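Local coordinates for protein R.MvaI (Kocuria varians, PDB 2OAA) that is a restriction endonuclease that cuts double-stranded DNA at a specific sequence, probably with the help of divalent metal ions, at residues N48-D53 with Q156-K161; D56-T61 with K164-I169; S186-T191 with G243-I248. All coordinates share one frame; numbering follows the deposited sequence. Where two conformers were deposited one is given.

Interactions 2 and 3 join strands of one mixed sheet, while interaction 1 is a surface contact between a loop and a helix. Interaction 2 is buried. It pairs strand 57-63 with strand 165-176 in parallel and supplies ligands to a calcium ion. Interaction 3 is partly buried and antiparallel, and it holds strand 244-247 to strand 179-191, the neighbour of strand 165-176. Interaction 1 rests on charged and amide side chains at the DNA. Its loop leads to interaction 2, and the two share a calcium ion through Asp53, Glu58 and Ile59. Interaction 3 relies on main-chain bonds and apolar packing, away from the metals.

Interaction 1 (N48-D53 with Q156-K161); sequences NLDAPD and QNQLDK. With CA (calcium ion), chain G; CA (calcium ion), chain I; nucleotides of chain A; nucleotides of chain B.
The loop 48-53 carries the first part of the PD-(D/E)XK active-site motif, and its Asp50 meets Gln158 and Lys161 on helix 152-162. By sequence, Pro52 and Asp53 probably form the PD, and Glu58-Ile59-Lys60 fits the (D/E)XK half. Asp50 is the centre of an inverse gamma turn. Its CG lies between the backbone N and the carbonyl carbon (chi1 55°), and the carboxylate reaches the helix. Two donors grip Asp50 OD2. Gln158 NE2 meets Asp50 OD2 from the anti side at 2.9 Å, in a nearly straight bond (173°). Lys161 NZ forms a salt bridge to Asp50 OD2 at 3.3 Å, from above the carboxylate plane. Lys161 NZ also donates to Gln158 OE1 at 2.8 Å. The amide is therefore held at both ends, which fixes its rotation. Pro52 CD packs 3.2 Å from the carbonyl oxygen Lys161 O.

Beyond this contact the loop serves metal and DNA. Asp53 bridges two calcium ions: OD1 is 2.3 Å from the ion of chain G, and OD2 binds the ion of chain I. Glu58 and Ile59 also bind the second ion. Ala51 O accepts bonds from waters 1 and 2, both ligands of the chain G ion, so the backbone helps place its water shell. The O3' of DC6 of chain A binds the same ion. At the other end of the loop, Asn48 ND2 donates to O4' of DA10 of chain B at 2.8 Å. It also bonds a thymine base.

Asp50 CB packs against the DNA backbone, 3.5 Å from OP1 of DC6 of chain A. Lys161 probably offsets part of the carboxylate's charge beside the phosphate, while the Gln158 amide only donates an N-H.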
# COMPACT_ATOMS: atom_id res chain seq x y z
N ASN E 48 -10.21 3.84 9.92
CA ASN E 48 -8.91 4.36 9.55
C ASN E 48 -7.83 4.10 10.59
O ASN E 48 -6.83 4.83 10.67
CB ASN E 48 -9.00 5.85 9.17
CG ASN E 48 -9.53 6.71 10.29
OD1 ASN E 48 -9.55 6.29 11.46
ND2 ASN E 48 -9.93 7.94 9.96
N LEU E 49 -8.03 3.07 11.40
CA LEU E 49 -7.05 2.69 12.42
C LEU E 49 -5.94 1.82 11.84
O LEU E 49 -6.21 0.93 11.03
CB LEU E 49 -7.71 1.96 13.59
CG LEU E 49 -8.81 2.65 14.40
CD1 LEU E 49 -8.92 1.97 15.76
CD2 LEU E 49 -8.58 4.14 14.59
N ASP E 50 -4.71 2.06 12.27
CA ASP E 50 -3.58 1.21 11.89
C ASP E 50 -3.46 0.00 12.82
O ASP E 50 -2.44 -0.20 13.49
CB ASP E 50 -2.28 2.03 11.85
CG ASP E 50 -1.98 2.77 13.15
OD1 ASP E 50 -2.81 2.75 14.09
OD2 ASP E 50 -0.90 3.40 13.23
N ALA E 51 -4.53 -0.78 12.87
CA ALA E 51 -4.63 -1.99 13.67
C ALA E 51 -5.05 -3.10 12.71
O ALA E 51 -5.50 -2.80 11.60
CB ALA E 51 -5.69 -1.81 14.73
N PRO E 52 -4.91 -4.38 13.11
CA PRO E 52 -5.34 -5.43 12.18
C PRO E 52 -6.86 -5.48 12.00
O PRO E 52 -7.60 -4.89 12.78
CB PRO E 52 -4.84 -6.73 12.84
CG PRO E 52 -3.88 -6.28 13.90
CD PRO E 52 -4.37 -4.95 14.36
N ASP E 53 -7.30 -6.19 10.97
CA ASP E 53 -8.71 -6.20 10.57
C ASP E 53 -9.58 -7.16 11.36
O ASP E 53 -10.75 -6.87 11.62
CB ASP E 53 -8.83 -6.56 9.10
CG ASP E 53 -8.16 -5.56 8.22
OD1 ASP E 53 -8.54 -4.36 8.29
OD2 ASP E 53 -7.26 -5.96 7.47
N GLN E 156 8.95 -0.29 11.84
CA GLN E 156 8.79 -1.49 12.65
C GLN E 156 7.56 -1.37 13.54
O GLN E 156 6.86 -2.37 13.78
CB GLN E 156 10.02 -1.76 13.51
CG GLN E 156 9.96 -3.08 14.27
CD GLN E 156 11.32 -3.49 14.80
OE1 GLN E 156 12.16 -2.65 15.14
NE2 GLN E 156 11.56 -4.80 14.87
N ASN E 157 7.28 -0.17 14.04
CA ASN E 157 6.10 0.03 14.88
C ASN E 157 4.81 -0.23 14.10
O ASN E 157 3.88 -0.82 14.65
CB ASN E 157 6.08 1.44 15.50
CG ASN E 157 7.12 1.61 16.61
OD1 ASN E 157 7.46 2.74 16.97
ND2 ASN E 157 7.63 0.51 17.13
N GLN E 158 4.77 0.17 12.83
CA GLN E 158 3.59 -0.14 12.00
C GLN E 158 3.48 -1.63 11.72
O GLN E 158 2.39 -2.21 11.77
CB GLN E 158 3.59 0.66 10.69
CG GLN E 158 3.61 2.18 10.87
CD GLN E 158 2.58 2.69 11.84
OE1 GLN E 158 2.91 3.15 12.94
NE2 GLN E 158 1.30 2.63 11.45
N LEU E 159 4.62 -2.28 11.45
CA LEU E 159 4.61 -3.72 11.20
C LEU E 159 4.13 -4.49 12.42
O LEU E 159 3.33 -5.42 12.28
CB LEU E 159 6.00 -4.24 10.77
CG LEU E 159 6.55 -3.79 9.41
CD1 LEU E 159 7.99 -4.28 9.29
CD2 LEU E 159 5.76 -4.35 8.27
N ASP E 160 4.60 -4.09 13.61
CA ASP E 160 4.18 -4.74 14.85
C ASP E 160 2.70 -4.53 15.14
O ASP E 160 2.02 -5.46 15.60
CB ASP E 160 4.98 -4.21 16.05
CG ASP E 160 6.44 -4.64 16.04
OD1 ASP E 160 6.82 -5.56 15.28
OD2 ASP E 160 7.21 -4.05 16.84
N LYS E 161 2.18 -3.33 14.87
CA LYS E 161 0.78 -3.00 15.16
C LYS E 161 -0.17 -3.77 14.24
O LYS E 161 -1.23 -4.23 14.67
CB LYS E 161 0.49 -1.50 14.93
CG LYS E 161 1.15 -0.49 15.84
CD LYS E 161 0.82 0.92 15.36
CE LYS E 161 1.61 1.99 16.10
NZ LYS E 161 1.51 3.31 15.41
CA CA G . -7.87 -2.14 8.38
CA CA I . -6.74 -4.78 5.54
P DC A 6 -2.99 2.48 7.66
OP1 DC A 6 -2.63 1.28 8.46
OP2 DC A 6 -2.16 2.87 6.49
O5' DC A 6 -4.49 2.34 7.18
C5' DC A 6 -5.53 2.05 8.11
C4' DC A 6 -6.87 2.06 7.41
O4' DC A 6 -7.18 3.38 6.91
C3' DC A 6 -6.94 1.19 6.17
O3' DC A 6 -7.06 -0.18 6.52
C2' DC A 6 -8.18 1.74 5.50
C1' DC A 6 -7.99 3.25 5.74
N1 DC A 6 -7.31 3.93 4.63
C2 DC A 6 -8.02 4.14 3.45
O2 DC A 6 -9.18 3.70 3.37
N3 DC A 6 -7.43 4.80 2.43
C4 DC A 6 -6.18 5.24 2.55
N4 DC A 6 -5.65 5.92 1.53
C5 DC A 6 -5.41 5.02 3.73
C6 DC A 6 -6.01 4.36 4.74
P DA B 10 -15.76 8.98 10.46
OP1 DA B 10 -16.73 8.15 11.22
OP2 DA B 10 -16.18 10.29 9.91
O5' DA B 10 -14.48 9.21 11.38
C5' DA B 10 -13.70 8.10 11.81
C4' DA B 10 -12.55 8.56 12.68
O4' DA B 10 -11.55 9.23 11.88
C3' DA B 10 -12.94 9.58 13.75
O3' DA B 10 -12.01 9.50 14.83
C2' DA B 10 -12.80 10.89 13.00
C1' DA B 10 -11.57 10.63 12.13
N9 DA B 10 -11.58 11.31 10.83
C8 DA B 10 -12.65 11.51 9.99
N7 DA B 10 -12.34 12.12 8.88
C5 DA B 10 -10.97 12.35 8.99
C6 DA B 10 -10.04 12.96 8.14
N6 DA B 10 -10.35 13.47 6.94
N1 DA B 10 -8.76 13.04 8.56
C2 DA B 10 -8.44 12.52 9.75
N3 DA B 10 -9.23 11.91 10.64
C4 DA B 10 -10.49 11.86 10.20
O HOH W 1 -8.55 -2.67 10.75
O HOH W 2 -5.59 -2.83 8.99
O HOH W 3 -8.28 -0.16 9.59
O HOH W 4 -9.96 -1.44 7.65
O HOH W 5 -5.83 -3.89 3.56

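Interaction 2 (D56-T61 with K164-I169); sequences DIEIKT and KYIAVI. With CA (calcium ion), chain I; nucleotides of chain A.
Residues 57-61 run parallel to 165-169, with Glu58 N bonded to Tyr165 O, Ala167 N to Glu58 O, Lys60 N to Ala167 O and Ile169 N to Lys60 O. On the side of the sheet with Ile57 and Ala167, Ile59 CG2 presses on Ile169 CD1 at 3.3 Å, tighter than usual for two carbons. Helices 8-19 and 33-41 cover this side. At the start of the pairing, Asp56 O lies at the edge of the Tyr165 ring, 3.5 Å from CD2.

Glu58-Ile59-Lys60 fits the (D/E)XK part of the PD-(D/E)XK nuclease core. Glu58 bends at chi2 (70°), and its OE2 binds the calcium ion of chain I at 2.4 Å. Ile59 O binds the same ion at 2.3 Å. Lys60 crosses Ile166, with CD and CE on Ile166 CG2. Lys60 NZ makes a salt bridge to Glu58 OE2 at 2.9 Å, from above the carboxylate plane, and bonds Thr71 O and Leu72 O. With an alanine here, Glu58 OE2 and the carbonyls of Thr71 and Leu72 would probably lose their charged mate, and Ile166 CG2 part of its packing. Thr61 N and OG1 both donate to OP1 of DG8 of chain A, OG1 at 2.7 Å.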
# COMPACT_ATOMS: atom_id res chain seq x y z
N ASP E 56 -6.13 -10.21 15.60
CA ASP E 56 -4.72 -9.84 15.38
C ASP E 56 -4.24 -10.06 13.95
O ASP E 56 -3.04 -9.94 13.68
CB ASP E 56 -3.80 -10.57 16.37
CG ASP E 56 -4.00 -12.08 16.37
OD1 ASP E 56 -4.88 -12.59 15.66
OD2 ASP E 56 -3.24 -12.75 17.13
N ILE E 57 -5.17 -10.37 13.05
CA ILE E 57 -4.83 -10.71 11.66
C ILE E 57 -5.24 -9.60 10.69
O ILE E 57 -6.37 -9.12 10.73
CB ILE E 57 -5.49 -12.04 11.24
CG1 ILE E 57 -5.06 -13.17 12.20
CG2 ILE E 57 -5.13 -12.39 9.79
CD1 ILE E 57 -6.04 -14.33 12.24
N GLU E 58 -4.30 -9.21 9.82
CA GLU E 58 -4.56 -8.26 8.76
C GLU E 58 -5.13 -9.01 7.55
O GLU E 58 -4.65 -10.09 7.21
CB GLU E 58 -3.24 -7.57 8.38
CG GLU E 58 -3.29 -6.72 7.14
CD GLU E 58 -4.10 -5.46 7.29
OE1 GLU E 58 -4.41 -5.06 8.44
OE2 GLU E 58 -4.41 -4.83 6.24
N ILE E 59 -6.13 -8.43 6.90
CA ILE E 59 -6.71 -9.01 5.70
C ILE E 59 -6.46 -8.07 4.52
O ILE E 59 -6.59 -6.86 4.64
CB ILE E 59 -8.22 -9.21 5.88
CG1 ILE E 59 -8.48 -10.26 6.96
CG2 ILE E 59 -8.85 -9.61 4.55
CD1 ILE E 59 -9.94 -10.40 7.34
N LYS E 60 -6.05 -8.61 3.39
CA LYS E 60 -5.90 -7.79 2.18
C LYS E 60 -6.48 -8.55 1.01
O LYS E 60 -6.22 -9.74 0.87
CB LYS E 60 -4.42 -7.50 1.90
CG LYS E 60 -3.69 -6.81 3.05
CD LYS E 60 -2.32 -6.34 2.66
CE LYS E 60 -1.68 -5.63 3.85
NZ LYS E 60 -2.34 -4.33 4.23
N THR E 61 -7.26 -7.87 0.18
CA THR E 61 -7.72 -8.47 -1.07
C THR E 61 -6.84 -8.03 -2.24
O THR E 61 -6.25 -6.94 -2.23
CB THR E 61 -9.19 -8.13 -1.36
OG1 THR E 61 -9.32 -6.72 -1.60
CG2 THR E 61 -10.07 -8.51 -0.18
N LYS E 164 1.62 -8.60 11.64
CA LYS E 164 2.19 -9.86 12.12
C LYS E 164 1.69 -11.04 11.27
O LYS E 164 2.46 -11.93 10.91
CB LYS E 164 1.83 -10.06 13.59
CG LYS E 164 2.35 -11.33 14.26
CD LYS E 164 2.09 -11.29 15.79
CE LYS E 164 0.66 -10.83 16.14
NZ LYS E 164 0.44 -10.40 17.57
N TYR E 165 0.40 -11.02 10.93
CA TYR E 165 -0.19 -12.08 10.14
C TYR E 165 -0.96 -11.43 9.01
O TYR E 165 -1.96 -10.75 9.26
CB TYR E 165 -1.15 -12.94 10.97
CG TYR E 165 -0.63 -13.42 12.31
CD1 TYR E 165 0.37 -14.39 12.39
CD2 TYR E 165 -1.16 -12.91 13.49
CE1 TYR E 165 0.84 -14.83 13.63
CE2 TYR E 165 -0.70 -13.35 14.72
CZ TYR E 165 0.29 -14.30 14.79
OH TYR E 165 0.73 -14.70 16.02
N ILE E 166 -0.53 -11.63 7.77
CA ILE E 166 -1.20 -11.01 6.63
C ILE E 166 -1.93 -12.06 5.78
O ILE E 166 -1.28 -12.84 5.08
CB ILE E 166 -0.21 -10.23 5.75
CG1 ILE E 166 0.66 -9.28 6.60
CG2 ILE E 166 -0.97 -9.49 4.64
CD1 ILE E 166 1.79 -8.62 5.81
N ALA E 167 -3.25 -12.08 5.87
CA ALA E 167 -4.07 -12.97 5.04
C ALA E 167 -4.37 -12.28 3.73
O ALA E 167 -5.13 -11.30 3.71
CB ALA E 167 -5.39 -13.31 5.75
N VAL E 168 -3.77 -12.76 2.66
CA VAL E 168 -3.99 -12.17 1.34
C VAL E 168 -5.01 -13.01 0.60
O VAL E 168 -4.80 -14.20 0.37
CB VAL E 168 -2.69 -12.12 0.52
CG1 VAL E 168 -2.91 -11.40 -0.83
CG2 VAL E 168 -1.59 -11.43 1.33
N ILE E 169 -6.12 -12.36 0.23
CA ILE E 169 -7.21 -13.03 -0.45
C ILE E 169 -7.16 -12.72 -1.93
O ILE E 169 -7.33 -11.58 -2.35
CB ILE E 169 -8.57 -12.66 0.18
CG1 ILE E 169 -8.55 -13.12 1.65
CG2 ILE E 169 -9.72 -13.36 -0.57
CD1 ILE E 169 -9.18 -12.19 2.59
CA CA I . -6.74 -4.78 5.54
P DG A 8 -7.96 -3.99 0.61
OP1 DG A 8 -8.53 -5.36 0.65
OP2 DG A 8 -6.55 -3.77 1.04
O5' DG A 8 -8.15 -3.41 -0.85
C5' DG A 8 -7.15 -3.55 -1.84
C4' DG A 8 -7.42 -2.58 -2.95
O4' DG A 8 -7.12 -1.22 -2.56
C3' DG A 8 -6.59 -2.78 -4.20
O3' DG A 8 -7.07 -3.95 -4.87
C2' DG A 8 -6.89 -1.48 -4.92
C1' DG A 8 -6.86 -0.47 -3.76
N9 DG A 8 -5.57 0.18 -3.63
C8 DG A 8 -4.61 0.02 -2.64
N7 DG A 8 -3.54 0.73 -2.86
C5 DG A 8 -3.80 1.40 -4.05
C6 DG A 8 -3.01 2.32 -4.80
O6 DG A 8 -1.86 2.72 -4.56
N1 DG A 8 -3.68 2.76 -5.93
C2 DG A 8 -4.94 2.38 -6.31
N2 DG A 8 -5.42 2.93 -7.44
N3 DG A 8 -5.68 1.53 -5.63
C4 DG A 8 -5.06 1.08 -4.52
O HOH W 6 -1.46 -8.86 11.72
O HOH W 5 -5.83 -3.89 3.56
O HOH W 7 -9.01 -4.86 4.91

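Interaction 3 (S186-T191 with G243-I248); sequences SANLFT and GEVKVI
Leu189 and Lys246 form a hydrogen-bonded antiparallel pair: Leu189 N donates to Lys246 O at 2.8 Å, and Lys246 N donates to Leu189 O at 3.1 Å. Thr191 and Glu244 exchange a second such pair of bonds. Ile248 N adds one to Ala187 O. Asn188 with Val247 and Phe190 with Val245 are the non-hydrogen-bonded pairs.

The side chains of these last four residues share one side of the sheet. Asn188 CB rests on Val245 CG1 at 3.6 Å, and its OD1 meets Val247 CG2. The Phe190 ring, with CG anti to the backbone N (chi1 178°), turns its CD1 to Val245 CG2 at 3.8 Å. Its CE1 comes 3.6 Å from Gly243 CA. A beta carbon on Gly243 would come too close to Phe190 CE1 and Thr191 O.

On the other side, Lys246 lies alongside Leu189, pointing the same way, its NZ 3.2 Å from Leu189 CD2. Ile248 CG2 packs on Leu189 CB at 3.9 Å, and its CG1 on Ala187 CB.

Asn188 and Phe190 also make backbone bonds to Val168 and Ile166, so strand 179-191 lies between strands 165-176 and 244-247. Helix 8-19 packs on Ala187 and Ile248 through Ile15, Leu11 and Lys12.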
# COMPACT_ATOMS: atom_id res chain seq x y z
N SER E 186 -9.25 -17.65 -2.99
CA SER E 186 -8.30 -18.38 -2.15
C SER E 186 -7.63 -17.41 -1.20
O SER E 186 -7.75 -16.19 -1.35
CB SER E 186 -7.25 -19.08 -3.02
OG SER E 186 -6.53 -18.14 -3.80
N ALA E 187 -6.89 -17.94 -0.23
CA ALA E 187 -6.17 -17.10 0.72
C ALA E 187 -4.86 -17.74 1.14
O ALA E 187 -4.79 -18.95 1.38
CB ALA E 187 -7.02 -16.81 1.94
N ASN E 188 -3.83 -16.91 1.19
CA ASN E 188 -2.53 -17.28 1.74
C ASN E 188 -2.26 -16.46 2.98
O ASN E 188 -2.78 -15.35 3.11
CB ASN E 188 -1.42 -16.97 0.73
CG ASN E 188 -1.38 -17.95 -0.45
OD1 ASN E 188 -1.55 -19.16 -0.29
ND2 ASN E 188 -1.05 -17.43 -1.63
N LEU E 189 -1.46 -16.99 3.89
CA LEU E 189 -1.02 -16.25 5.06
C LEU E 189 0.46 -15.94 4.92
O LEU E 189 1.28 -16.85 4.76
CB LEU E 189 -1.28 -17.06 6.34
CG LEU E 189 -1.19 -16.26 7.66
CD1 LEU E 189 -2.38 -15.32 7.84
CD2 LEU E 189 -1.11 -17.23 8.83
N PHE E 190 0.76 -14.64 4.94
CA PHE E 190 2.12 -14.10 4.77
C PHE E 190 2.60 -13.62 6.14
O PHE E 190 2.01 -12.72 6.73
CB PHE E 190 2.05 -12.97 3.72
CG PHE E 190 3.34 -12.25 3.43
CD1 PHE E 190 4.56 -12.92 3.34
CD2 PHE E 190 3.31 -10.88 3.19
CE1 PHE E 190 5.74 -12.22 3.05
CE2 PHE E 190 4.49 -10.17 2.90
CZ PHE E 190 5.70 -10.85 2.83
N THR E 191 3.67 -14.24 6.64
CA THR E 191 4.19 -13.97 7.98
C THR E 191 5.68 -13.66 7.89
O THR E 191 6.29 -13.84 6.84
CB THR E 191 3.98 -15.18 8.92
OG1 THR E 191 4.60 -16.34 8.36
CG2 THR E 191 2.49 -15.46 9.12
N GLY E 243 9.34 -13.09 3.55
CA GLY E 243 8.61 -13.73 4.63
C GLY E 243 8.26 -15.15 4.25
O GLY E 243 8.80 -15.70 3.28
N GLU E 244 7.37 -15.77 5.02
CA GLU E 244 6.88 -17.09 4.71
C GLU E 244 5.43 -17.00 4.23
O GLU E 244 4.69 -16.11 4.66
CB GLU E 244 6.97 -18.00 5.94
CG GLU E 244 8.38 -18.08 6.53
CD GLU E 244 9.42 -18.57 5.52
OE1 GLU E 244 9.13 -19.50 4.72
OE2 GLU E 244 10.55 -18.03 5.53
N VAL E 245 5.05 -17.91 3.34
CA VAL E 245 3.69 -17.94 2.79
C VAL E 245 3.13 -19.35 2.83
O VAL E 245 3.77 -20.30 2.37
CB VAL E 245 3.63 -17.43 1.33
CG1 VAL E 245 2.20 -17.43 0.79
CG2 VAL E 245 4.21 -16.01 1.22
N LYS E 246 1.93 -19.49 3.37
CA LYS E 246 1.27 -20.79 3.31
C LYS E 246 -0.20 -20.63 2.93
O LYS E 246 -0.84 -19.62 3.25
CB LYS E 246 1.45 -21.57 4.60
CG LYS E 246 0.67 -21.04 5.78
CD LYS E 246 0.97 -21.90 7.00
CE LYS E 246 0.01 -21.60 8.13
NZ LYS E 246 0.08 -20.18 8.58
N VAL E 247 -0.74 -21.63 2.23
CA VAL E 247 -2.14 -21.62 1.83
C VAL E 247 -3.00 -21.88 3.06
O VAL E 247 -2.73 -22.82 3.81
CB VAL E 247 -2.44 -22.71 0.76
CG1 VAL E 247 -3.92 -22.71 0.36
CG2 VAL E 247 -1.54 -22.53 -0.47
N ILE E 248 -4.02 -21.05 3.26
CA ILE E 248 -4.93 -21.25 4.39
C ILE E 248 -6.38 -21.53 3.99
O ILE E 248 -7.12 -22.11 4.78
CB ILE E 248 -4.89 -20.11 5.43
CG1 ILE E 248 -5.16 -18.74 4.78
CG2 ILE E 248 -3.56 -20.16 6.21
CD1 ILE E 248 -5.54 -17.66 5.79